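Local coordinates for protein catalase-3 (Neurospora crassa, PDB 4AJ9) that breaks down hydrogen peroxide into dioxygen and water, using a heme group in each of its active sites, at residues 50-53 with 54-58; 318-322 with 323-327; 362-365 with 366-369. One frame throughout, in Å; residues are numbered along the deposited sequence.

Catalase-3 offers a worked example of short-range order serving an interwoven tetramer. From the N terminus the chain first meets contact 1, the final turn of helix 45-55; contact 2 follows far along the sequence, as the short helix 319-324 after strand 305-314, and contact 3 is the 3-10 turn beyond helix 343-360. Each closes only a turn of a few residues, and the three run in series, none nesting or crossing. In space contact 2 is the middle piece: F320 packs against the backbone of E57, and Q325 against L368. Contacts 1 and 3 do not touch within one chain, yet H53 and N364 bond between subunits, and all three contacts meet the third subunit.

Contact 1 of 3, residues 50-53 with 54-58; sequences KLQH and FDHER. With HEM (protoporphyrin IX containing Fe), chain B.
K50 and F54 begin the closing turn of helix 45-55, where F54 N gives K50 O a nearly straight bond (3.1 Å, 173°) and the helix then unwinds into a loop. H56, the first residue to leave helical angles, sends its N to H53 O at 3.2 Å, with Q52 O a weak second acceptor. The H56 ring turns its edge to that same Q52 carbonyl, CD2 standing 3.1 Å from O, while its NE2 goes to D354 of the second subunit. H53 is occupied at both ring nitrogens: N364 of the third subunit takes NE2, and a water lies 2.8 Å from ND1. The turn also faces the heme of the second subunit, with L51 CD1 3.7 Å from the vinyl carbon CBC. D55 OD1 bonds S351 of that subunit, next to Y352, the probable axial ligand. An alanine at D55 would probably leave the S351 hydroxyl without this mate and open a gap beside the heme methyl CMD. E57 is gripped at both oxygens: OE2 accepts from the H53-bound water and bonds H156 of the second subunit, while OE1 offers its anti lone pair to R58 NH1 at 2.9 Å.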
loop_
_atom_site.group_PDB
_atom_site.type_symbol
_atom_site.label_atom_id
_atom_site.label_comp_id
_atom_site.label_asym_id
_atom_site.label_seq_id
_atom_site.Cartn_x
_atom_site.Cartn_y
_atom_site.Cartn_z
ATOM N N LYS C 50 -17.467 -0.383 10.261
ATOM C CA LYS C 50 -16.822 -0.384 11.573
ATOM C C LYS C 50 -15.644 -1.376 11.624
ATOM O O LYS C 50 -14.528 -1.022 12.033
ATOM C CB LYS C 50 -17.846 -0.690 12.680
ATOM C CG LYS C 50 -17.279 -0.627 14.122
ATOM C CD LYS C 50 -18.370 -0.948 15.176
ATOM C CE LYS C 50 -17.782 -1.085 16.594
ATOM N NZ LYS C 50 -18.821 -1.323 17.646
ATOM N N LEU C 51 -15.889 -2.621 11.226
ATOM C CA LEU C 51 -14.831 -3.634 11.271
ATOM C C LEU C 51 -13.728 -3.404 10.232
ATOM O O LEU C 51 -12.565 -3.747 10.482
ATOM C CB LEU C 51 -15.393 -5.059 11.151
ATOM C CG LEU C 51 -15.754 -5.745 12.473
ATOM C CD1 LEU C 51 -14.490 -6.089 13.276
ATOM C CD2 LEU C 51 -16.684 -4.862 13.293
ATOM N N GLN C 52 -14.079 -2.861 9.066
ATOM C CA GLN C 52 -13.043 -2.523 8.092
ATOM C C GLN C 52 -12.083 -1.531 8.726
ATOM O O GLN C 52 -10.860 -1.685 8.616
ATOM C CB GLN C 52 -13.598 -1.952 6.778
ATOM C CG GLN C 52 -12.481 -1.681 5.766
ATOM C CD GLN C 52 -12.992 -1.149 4.445
ATOM O OE1 GLN C 52 -13.427 -1.909 3.592
ATOM N NE2 GLN C 52 -12.928 0.159 4.267
ATOM N N HIS C 53 -12.615 -0.516 9.404
ATOM C CA HIS C 53 -11.699 0.434 10.012
ATOM C C HIS C 53 -10.822 -0.234 11.057
ATOM O O HIS C 53 -9.617 -0.045 11.062
ATOM C CB HIS C 53 -12.386 1.673 10.581
ATOM C CG HIS C 53 -11.485 2.869 10.585
ATOM N ND1 HIS C 53 -10.546 3.089 11.573
ATOM C CD2 HIS C 53 -11.331 3.873 9.691
ATOM C CE1 HIS C 53 -9.868 4.190 11.296
ATOM N NE2 HIS C 53 -10.325 4.686 10.161
ATOM N N PHE C 54 -11.433 -1.026 11.933
ATOM C CA PHE C 54 -10.680 -1.789 12.908
ATOM C C PHE C 54 -9.609 -2.660 12.249
ATOM O O PHE C 54 -8.443 -2.625 12.651
ATOM C CB PHE C 54 -11.597 -2.673 13.749
ATOM C CG PHE C 54 -10.835 -3.573 14.678
ATOM C CD1 PHE C 54 -10.294 -3.073 15.852
ATOM C CD2 PHE C 54 -10.626 -4.892 14.360
ATOM C CE1 PHE C 54 -9.576 -3.895 16.704
ATOM C CE2 PHE C 54 -9.896 -5.720 15.194
ATOM C CZ PHE C 54 -9.373 -5.219 16.369
ATOM N N ASP C 55 -10.017 -3.430 11.235
ATOM C CA ASP C 55 -9.139 -4.382 10.542
ATOM C C ASP C 55 -7.903 -3.705 9.960
ATOM O O ASP C 55 -6.885 -4.339 9.778
ATOM C CB ASP C 55 -9.865 -5.075 9.371
ATOM C CG ASP C 55 -11.000 -6.000 9.817
ATOM O OD1 ASP C 55 -11.064 -6.337 11.007
ATOM O OD2 ASP C 55 -11.828 -6.410 8.957
ATOM N N HIS C 56 -8.010 -2.431 9.629
ATOM C CA HIS C 56 -6.900 -1.744 8.967
ATOM C C HIS C 56 -6.201 -0.717 9.853
ATOM O O HIS C 56 -5.580 0.223 9.347
ATOM C CB HIS C 56 -7.382 -1.071 7.678
ATOM C CG HIS C 56 -7.804 -2.040 6.617
ATOM N ND1 HIS C 56 -7.063 -2.258 5.476
ATOM C CD2 HIS C 56 -8.875 -2.866 6.534
ATOM C CE1 HIS C 56 -7.673 -3.155 4.719
ATOM N NE2 HIS C 56 -8.776 -3.542 5.340
ATOM N N GLU C 57 -6.265 -0.911 11.168
ATOM C CA GLU C 57 -5.733 0.084 12.095
ATOM C C GLU C 57 -4.212 0.212 12.069
ATOM O O GLU C 57 -3.684 1.307 12.221
ATOM C CB GLU C 57 -6.199 -0.189 13.540
ATOM C CG GLU C 57 -7.593 0.369 13.861
ATOM C CD GLU C 57 -8.025 0.101 15.304
ATOM O OE1 GLU C 57 -7.170 -0.301 16.144
ATOM O OE2 GLU C 57 -9.231 0.280 15.592
ATOM N N ARG C 58 -3.515 -0.903 11.882
ATOM C CA ARG C 58 -2.071 -0.933 12.084
ATOM C C ARG C 58 -1.296 -0.446 10.856
ATOM O O ARG C 58 -1.703 -0.679 9.715
ATOM C CB ARG C 58 -1.616 -2.344 12.459
ATOM C CG ARG C 58 -2.300 -2.909 13.709
ATOM C CD ARG C 58 -1.936 -2.163 15.014
ATOM N NE ARG C 58 -2.699 -2.766 16.103
ATOM C CZ ARG C 58 -3.857 -2.296 16.568
ATOM N NH1 ARG C 58 -4.351 -1.141 16.124
ATOM N NH2 ARG C 58 -4.500 -2.958 17.525
HETATM C CHA HEM B . -6.183 -12.867 14.883
HETATM C CHB HEM B . -8.517 -16.161 17.623
HETATM C CHC HEM B . -12.458 -13.322 17.715
HETATM C CHD HEM B . -10.471 -10.606 14.255
HETATM C C1A HEM B . -6.448 -13.997 15.640
HETATM C C2A HEM B . -5.526 -15.064 15.984
HETATM C C3A HEM B . -6.171 -15.960 16.733
HETATM C C4A HEM B . -7.533 -15.501 16.908
HETATM C CMA HEM B . -5.585 -17.269 17.321
HETATM C CAA HEM B . -4.044 -15.158 15.561
HETATM C CBA HEM B . -3.889 -15.960 14.270
HETATM C CGA HEM B . -2.416 -16.027 13.964
HETATM O O1A HEM B . -1.986 -15.447 12.929
HETATM O O2A HEM B . -1.686 -16.651 14.778
HETATM C C1B HEM B . -9.796 -15.705 17.847
HETATM C C2B HEM B . -10.873 -16.457 18.479
HETATM C C3B HEM B . -11.961 -15.660 18.516
HETATM C C4B HEM B . -11.610 -14.396 17.888
HETATM C CMB HEM B . -10.719 -17.900 19.012
HETATM C CAB HEM B . -13.382 -15.960 19.062
HETATM C CBB HEM B . -13.810 -17.216 19.272
HETATM C C1C HEM B . -12.308 -12.378 16.726
HETATM C C2C HEM B . -13.320 -11.470 16.215
HETATM C C3C HEM B . -12.747 -10.721 15.269
HETATM C C4C HEM B . -11.370 -11.145 15.138
HETATM C CMC HEM B . -14.782 -11.387 16.709
HETATM C CAC HEM B . -13.385 -9.631 14.389
HETATM C CBC HEM B . -14.686 -9.689 14.089
HETATM C C1D HEM B . -9.146 -10.925 14.112
HETATM C C2D HEM B . -8.254 -10.276 13.186
HETATM C C3D HEM B . -6.911 -10.969 13.376
HETATM C C4D HEM B . -7.125 -11.980 14.385
HETATM C CMD HEM B . -8.580 -9.120 12.212
HETATM C CAD HEM B . -5.612 -10.649 12.615
HETATM C CBD HEM B . -5.502 -11.732 11.545
HETATM C CGD HEM B . -4.293 -11.465 10.701
HETATM O O1D HEM B . -3.867 -12.412 9.995
HETATM O O2D HEM B . -3.778 -10.318 10.729
HETATM N NA HEM B . -7.658 -14.298 16.234
HETATM N NB HEM B . -10.282 -14.455 17.505
HETATM N NC HEM B . -11.134 -12.152 16.040
HETATM N ND HEM B . -8.454 -11.914 14.780
HETATM FE FE HEM B . -9.448 -13.280 16.067
HETATM O O HOH W 1 -10.942 1.670 14.011
#

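Contact 2 of 3, residues 318-322 with 323-327; sequences NYFAE and TEQIS
OE2 of E322, the residue whose carbonyl accepts the N-H of I326 across the junction, is gripped by three donors: N318 N at 3.1 Å, the backbone N of M317, and the guanidinium of R3. With OE1 bonded to H72, this buried carboxylate is well supplied, and the nearby arginine would probably favour its charged form. N318 is the N-cap of helix 319-324, its OD1 taking A321 N in the carbonyl plane at 2.9 Å. Farther on, the helix widens into a pi-type turn, in which Y319 O accepts from E324 N (2.9 Å).

Y319, its CG anti to the backbone N (chi1 178°), lays its ring under T323, whose CB sits almost above the centre, 3.8 Å from the centroid, in a CH-pi contact. The phenol oxygen bonds G68 O, and a water donates both to it and to E324 OE1. Q325 works on two levels. Its CG makes an off-centre CH-pi contact with the F320 ring, while NE2 runs straight to A321 O (3.3 Å, 176°) and also donates to Q387 O of the third subunit.

Around the helix, T323 packs on F100 and R102 of strand 96-104. I326 lies against Y127 of strand 121-128, its side chain about 5 Å from a bound heme, and beyond it S327 OG bonds Q356 of helix 343-360.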
loop_
_atom_site.group_PDB
_atom_site.type_symbol
_atom_site.label_atom_id
_atom_site.label_comp_id
_atom_site.label_asym_id
_atom_site.label_seq_id
_atom_site.Cartn_x
_atom_site.Cartn_y
_atom_site.Cartn_z
ATOM N N ASN C 318 -3.743 12.214 20.990
ATOM C CA ASN C 318 -3.802 10.857 20.455
ATOM C C ASN C 318 -2.393 10.384 20.075
ATOM O O ASN C 318 -1.763 10.942 19.176
ATOM C CB ASN C 318 -4.737 10.791 19.237
ATOM C CG ASN C 318 -4.949 9.366 18.729
ATOM O OD1 ASN C 318 -4.270 8.914 17.809
ATOM N ND2 ASN C 318 -5.905 8.663 19.320
ATOM N N TYR C 319 -1.912 9.355 20.758
ATOM C CA TYR C 319 -0.556 8.853 20.551
ATOM C C TYR C 319 -0.302 8.415 19.108
ATOM O O TYR C 319 0.741 8.739 18.524
ATOM C CB TYR C 319 -0.293 7.692 21.519
ATOM C CG TYR C 319 1.057 7.038 21.378
ATOM C CD1 TYR C 319 1.298 6.100 20.373
ATOM C CD2 TYR C 319 2.082 7.326 22.264
ATOM C CE1 TYR C 319 2.533 5.494 20.249
ATOM C CE2 TYR C 319 3.317 6.713 22.154
ATOM C CZ TYR C 319 3.538 5.807 21.141
ATOM O OH TYR C 319 4.769 5.201 21.032
ATOM N N PHE C 320 -1.245 7.670 18.530
ATOM C CA PHE C 320 -1.052 7.180 17.167
ATOM C C PHE C 320 -0.948 8.326 16.163
ATOM O O PHE C 320 -0.040 8.345 15.326
ATOM C CB PHE C 320 -2.166 6.216 16.726
ATOM C CG PHE C 320 -2.062 5.813 15.265
ATOM C CD1 PHE C 320 -2.627 6.603 14.279
ATOM C CD2 PHE C 320 -1.382 4.661 14.887
ATOM C CE1 PHE C 320 -2.531 6.256 12.944
ATOM C CE2 PHE C 320 -1.286 4.305 13.543
ATOM C CZ PHE C 320 -1.865 5.112 12.577
ATOM N N ALA C 321 -1.890 9.261 16.228
ATOM C CA ALA C 321 -1.946 10.355 15.252
ATOM C C ALA C 321 -0.695 11.215 15.319
ATOM O O ALA C 321 -0.232 11.741 14.309
ATOM C CB ALA C 321 -3.180 11.220 15.493
ATOM N N GLU C 322 -0.168 11.358 16.528
ATOM C CA GLU C 322 0.962 12.242 16.785
ATOM C C GLU C 322 2.293 11.500 16.866
ATOM O O GLU C 322 3.101 11.557 15.928
ATOM C CB GLU C 322 0.693 13.074 18.049
ATOM C CG GLU C 322 -0.525 13.959 17.897
ATOM C CD GLU C 322 -0.906 14.707 19.168
ATOM O OE1 GLU C 322 -0.095 15.530 19.651
ATOM O OE2 GLU C 322 -2.027 14.474 19.672
ATOM N N THR C 323 2.511 10.789 17.973
ATOM C CA THR C 323 3.772 10.096 18.201
ATOM C C THR C 323 4.070 9.002 17.163
ATOM O O THR C 323 5.162 8.968 16.594
ATOM C CB THR C 323 3.835 9.497 19.618
ATOM O OG1 THR C 323 3.619 10.536 20.591
ATOM C CG2 THR C 323 5.204 8.852 19.860
ATOM N N GLU C 324 3.121 8.099 16.923
ATOM C CA GLU C 324 3.391 6.999 15.990
ATOM C C GLU C 324 3.576 7.478 14.545
ATOM O O GLU C 324 4.466 6.999 13.835
ATOM C CB GLU C 324 2.290 5.929 16.044
ATOM C CG GLU C 324 2.634 4.667 15.244
ATOM C CD GLU C 324 3.792 3.878 15.851
ATOM O OE1 GLU C 324 4.092 4.099 17.047
ATOM O OE2 GLU C 324 4.390 3.029 15.142
ATOM N N GLN C 325 2.740 8.423 14.117
ATOM C CA GLN C 325 2.764 8.894 12.740
ATOM C C GLN C 325 3.867 9.907 12.415
ATOM O O GLN C 325 4.220 10.060 11.261
ATOM C CB GLN C 325 1.404 9.465 12.318
ATOM C CG GLN C 325 0.328 8.405 12.096
ATOM C CD GLN C 325 -0.881 8.923 11.314
ATOM O OE1 GLN C 325 -1.327 8.293 10.352
ATOM N NE2 GLN C 325 -1.429 10.052 11.740
ATOM N N ILE C 326 4.405 10.609 13.405
ATOM C CA ILE C 326 5.427 11.605 13.086
ATOM C C ILE C 326 6.618 10.967 12.347
ATOM O O ILE C 326 7.076 9.886 12.708
ATOM C CB ILE C 326 5.900 12.414 14.314
ATOM C CG1 ILE C 326 6.619 13.691 13.848
ATOM C CG2 ILE C 326 6.747 11.536 15.251
ATOM C CD1 ILE C 326 6.972 14.695 14.987
ATOM N N SER C 327 7.090 11.651 11.307
ATOM C CA SER C 327 8.103 11.113 10.399
ATOM C C SER C 327 9.322 12.024 10.397
ATOM O O SER C 327 9.326 13.045 9.691
ATOM C CB SER C 327 7.538 11.071 8.971
ATOM O OG SER C 327 6.421 10.204 8.871
HETATM O O HOH W 2 5.844 5.509 18.451
#

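Contact 3 of 3, residues 362-365 with 366-369; sequences GPNF and EQLP
The backbone from N364 to L368 winds as a short 3-10 segment, with two successive i+3 to i bonds, Q367 N to N364 O at 2.9 Å and L368 N to F365 O at 3.2 Å. N364 and Q367 point the same way from this turn, and their amides stack with planes only 18° apart, OD1 of the first lying 3.8 Å from CD of the second. Both amides are also bonded outward. N364 ND2 donates to the carbonyls of Q385 and D383 and its OD1 accepts from H53 of the third subunit; Q367 uses OE1 for A388 N and NE2 for the Q387 side chain. Such anchoring would hold the stack flat and fix which end of each amide faces which partner.

In the catalase fold this turn follows helix 343-360, the helix carrying the probable heme-ligating tyrosine Y352, and F365 packs back onto L353 and Q356 of it. With CG lodged between the backbone N and the carbonyl carbon (chi1 50°), the F365 ring swings alongside E366, its CE1 coming within 3.7 Å of E366 CG; ring and carboxylate are inclined at 42°. E366 OE2 then bonds H332. A water donates to P363 O at 2.6 Å and accepts from E366 N. The same water sits over the centre of one face of the F365 ring, its oxygen 3.9 Å above the ring plane.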
loop_
_atom_site.group_PDB
_atom_site.type_symbol
_atom_site.label_atom_id
_atom_site.label_comp_id
_atom_site.label_asym_id
_atom_site.label_seq_id
_atom_site.Cartn_x
_atom_site.Cartn_y
_atom_site.Cartn_z
ATOM N N GLY C 362 2.405 5.909 0.966
ATOM C CA GLY C 362 2.007 7.023 0.133
ATOM C C GLY C 362 2.992 8.163 0.284
ATOM O O GLY C 362 3.749 8.211 1.243
ATOM N N PRO C 363 2.989 9.084 -0.680
ATOM C CA PRO C 363 3.952 10.175 -0.780
ATOM C C PRO C 363 3.488 11.449 -0.090
ATOM O O PRO C 363 4.228 12.427 -0.088
ATOM C CB PRO C 363 4.016 10.403 -2.292
ATOM C CG PRO C 363 2.617 10.152 -2.723
ATOM C CD PRO C 363 2.118 9.023 -1.864
ATOM N N ASN C 364 2.286 11.448 0.484
ATOM C CA ASN C 364 1.744 12.661 1.094
ATOM C C ASN C 364 1.824 12.721 2.619
ATOM O O ASN C 364 1.080 13.470 3.253
ATOM C CB ASN C 364 0.309 12.906 0.604
ATOM C CG ASN C 364 0.278 13.421 -0.827
ATOM O OD1 ASN C 364 0.957 14.398 -1.146
ATOM N ND2 ASN C 364 -0.483 12.752 -1.703
ATOM N N PHE C 365 2.738 11.952 3.201
ATOM C CA PHE C 365 2.883 11.904 4.657
ATOM C C PHE C 365 3.232 13.262 5.256
ATOM O O PHE C 365 2.978 13.495 6.445
ATOM C CB PHE C 365 3.941 10.861 5.050
ATOM C CG PHE C 365 5.217 11.011 4.296
ATOM C CD1 PHE C 365 6.199 11.869 4.745
ATOM C CD2 PHE C 365 5.416 10.323 3.100
ATOM C CE1 PHE C 365 7.375 12.026 4.030
ATOM C CE2 PHE C 365 6.573 10.476 2.382
ATOM C CZ PHE C 365 7.560 11.329 2.842
ATOM N N GLU C 366 3.798 14.181 4.465
ATOM C CA GLU C 366 4.102 15.502 5.037
ATOM C C GLU C 366 2.824 16.312 5.279
ATOM O O GLU C 366 2.864 17.354 5.933
ATOM C CB GLU C 366 5.100 16.316 4.188
ATOM C CG GLU C 366 6.457 15.633 3.924
ATOM C CD GLU C 366 7.403 15.650 5.120
ATOM O OE1 GLU C 366 6.972 15.404 6.267
ATOM O OE2 GLU C 366 8.604 15.911 4.914
ATOM N N GLN C 367 1.700 15.827 4.755
ATOM C CA GLN C 367 0.412 16.489 4.941
ATOM C C GLN C 367 -0.293 16.105 6.249
ATOM O O GLN C 367 -1.243 16.772 6.662
ATOM C CB GLN C 367 -0.504 16.238 3.733
ATOM C CG GLN C 367 0.064 16.755 2.423
ATOM C CD GLN C 367 -0.928 16.673 1.275
ATOM O OE1 GLN C 367 -1.812 15.819 1.259
ATOM N NE2 GLN C 367 -0.787 17.578 0.307
ATOM N N LEU C 368 0.177 15.053 6.919
ATOM C CA LEU C 368 -0.414 14.667 8.196
ATOM C C LEU C 368 -0.240 15.812 9.191
ATOM O O LEU C 368 0.789 16.480 9.195
ATOM C CB LEU C 368 0.238 13.397 8.735
ATOM C CG LEU C 368 0.023 12.160 7.859
ATOM C CD1 LEU C 368 0.853 10.988 8.367
ATOM C CD2 LEU C 368 -1.460 11.799 7.816
ATOM N N PRO C 369 -1.248 16.048 10.034
ATOM C CA PRO C 369 -1.158 17.199 10.945
ATOM C C PRO C 369 0.176 17.281 11.691
ATOM O O PRO C 369 0.759 18.365 11.775
ATOM C CB PRO C 369 -2.318 16.959 11.910
ATOM C CG PRO C 369 -3.342 16.225 11.053
ATOM C CD PRO C 369 -2.503 15.295 10.204
HETATM O O HOH W 3 4.842 14.184 1.666
#